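Local structure of probable acetyltransferase (Agrobacterium tumefaciens, 2GE3) at residues E39-L43 against E44-A48. The protein probably transfers an acetyl group from acetyl-coenzyme A, which it binds, to an acceptor substrate, as a member of the GNAT acetyltransferase family. Numbering follows the deposited sequence.
Sequences EAPPL and EAVRA
V46 and P41 meet at the tightly packed side of this helix start, the valine branch CG1 lying 3.8 Å from CB of the proline ring, with the two side chains crossing at about a right angle. That branch stands anti to the carbonyl carbon (chi1 -45°), which turns it back toward the loop, while CG2 presses on L43 O at a short 2.9 Å and reaches CD1 of L43 only at 4.0 Å. H22 of helix 18-29 also touches V46 and L43, bringing the start of helix 43-55 against its neighbour in the GNAT fold. P42 illustrates an N-cap residue with no side-chain acceptor to offer. Separately, its O receives V46 N at 2.9 Å as the first turn's helical bond, plus a weak bond from A45; next, R47 N donates to L43 O at 2.8 Å. Beside P41 runs a more exposed edge, where A45 CB rests 3.8 Å from CG of P42. The other side is looser and more polar: exposed E44 bends at chi2 (48°) into a salt bridge with R47, whose NE (2.6 Å) and NH2 both grip the single oxygen OE2. R47 NH1 pairs with E19, while NH2 also passes 3.4 Å from L43 CD1.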
loop_
_atom_site.group_PDB
_atom_site.type_symbol
_atom_site.label_atom_id
_atom_site.label_comp_id
_atom_site.label_asym_id
_atom_site.label_seq_id
_atom_site.Cartn_x
_atom_site.Cartn_y
_atom_site.Cartn_z
ATOM N N GLU A 39 9.134 0.993 15.723
ATOM C CA GLU A 39 10.292 1.772 16.097
ATOM C C GLU A 39 10.459 2.804 15.012
ATOM O O GLU A 39 10.168 2.486 13.845
ATOM C CB GLU A 39 11.493 0.826 16.020
ATOM C CG GLU A 39 12.538 1.097 17.003
ATOM C CD GLU A 39 13.738 0.272 16.665
ATOM O OE1 GLU A 39 14.766 0.873 16.264
ATOM O OE2 GLU A 39 13.631 -0.980 16.750
ATOM N N ALA A 40 10.991 3.985 15.331
ATOM C CA ALA A 40 11.244 4.933 14.232
ATOM C C ALA A 40 12.368 4.416 13.297
ATOM O O ALA A 40 13.243 3.625 13.698
ATOM C CB ALA A 40 11.541 6.360 14.726
ATOM N N PRO A 41 12.340 4.875 12.039
ATOM C CA PRO A 41 13.486 4.666 11.152
ATOM C C PRO A 41 14.740 5.461 11.668
ATOM O O PRO A 41 14.605 6.442 12.448
ATOM C CB PRO A 41 12.988 5.222 9.813
ATOM C CG PRO A 41 11.460 5.245 9.952
ATOM C CD PRO A 41 11.255 5.637 11.389
ATOM N N PRO A 42 15.962 5.034 11.267
ATOM C CA PRO A 42 17.109 5.752 11.806
ATOM C C PRO A 42 17.033 7.268 11.527
ATOM O O PRO A 42 16.491 7.660 10.498
ATOM C CB PRO A 42 18.313 5.111 11.087
ATOM C CG PRO A 42 17.767 4.194 10.041
ATOM C CD PRO A 42 16.333 3.935 10.348
ATOM N N LEU A 43 17.598 8.099 12.404
ATOM C CA LEU A 43 17.520 9.546 12.204
ATOM C C LEU A 43 17.808 10.036 10.782
ATOM O O LEU A 43 17.074 10.880 10.259
ATOM C CB LEU A 43 18.395 10.321 13.197
ATOM C CG LEU A 43 18.139 11.811 13.557
ATOM C CD1 LEU A 43 17.775 12.724 12.421
ATOM C CD2 LEU A 43 17.032 11.944 14.542
ATOM N N GLU A 44 18.860 9.520 10.148
ATOM C CA GLU A 44 19.267 10.083 8.875
ATOM C C GLU A 44 18.346 9.615 7.778
ATOM O O GLU A 44 18.183 10.301 6.768
ATOM C CB GLU A 44 20.759 9.846 8.587
ATOM C CG GLU A 44 21.720 11.141 8.666
ATOM C CD GLU A 44 21.558 12.043 9.927
ATOM O OE1 GLU A 44 21.852 11.582 11.058
ATOM O OE2 GLU A 44 21.162 13.229 9.780
ATOM N N ALA A 45 17.708 8.465 8.005
ATOM C CA ALA A 45 16.599 8.001 7.167
ATOM C C ALA A 45 15.401 8.947 7.315
ATOM O O ALA A 45 14.738 9.281 6.331
ATOM C CB ALA A 45 16.189 6.546 7.523
ATOM N N VAL A 46 15.117 9.381 8.548
ATOM C CA VAL A 46 14.013 10.295 8.738
ATOM C C VAL A 46 14.330 11.679 8.111
ATOM O O VAL A 46 13.482 12.260 7.427
ATOM C CB VAL A 46 13.421 10.285 10.203
ATOM C CG1 VAL A 46 13.251 8.881 10.710
ATOM C CG2 VAL A 46 14.304 11.069 11.199
ATOM N N ARG A 47 15.551 12.161 8.280
ATOM C CA ARG A 47 15.972 13.401 7.640
ATOM C C ARG A 47 15.835 13.399 6.110
ATOM O O ARG A 47 15.433 14.411 5.539
ATOM C CB ARG A 47 17.438 13.782 8.004
ATOM C CG ARG A 47 17.819 15.212 7.512
ATOM C CD ARG A 47 19.205 15.701 7.869
ATOM N NE ARG A 47 19.606 15.196 9.168
ATOM C CZ ARG A 47 19.418 15.828 10.320
ATOM N NH1 ARG A 47 18.854 17.032 10.348
ATOM N NH2 ARG A 47 19.804 15.250 11.450
ATOM N N ALA A 48 16.241 12.314 5.447
ATOM C CA ALA A 48 16.079 12.191 3.998
ATOM C C ALA A 48 14.605 12.367 3.604
ATOM O O ALA A 48 14.268 13.109 2.664
ATOM C CB ALA A 48 16.617 10.810 3.494
#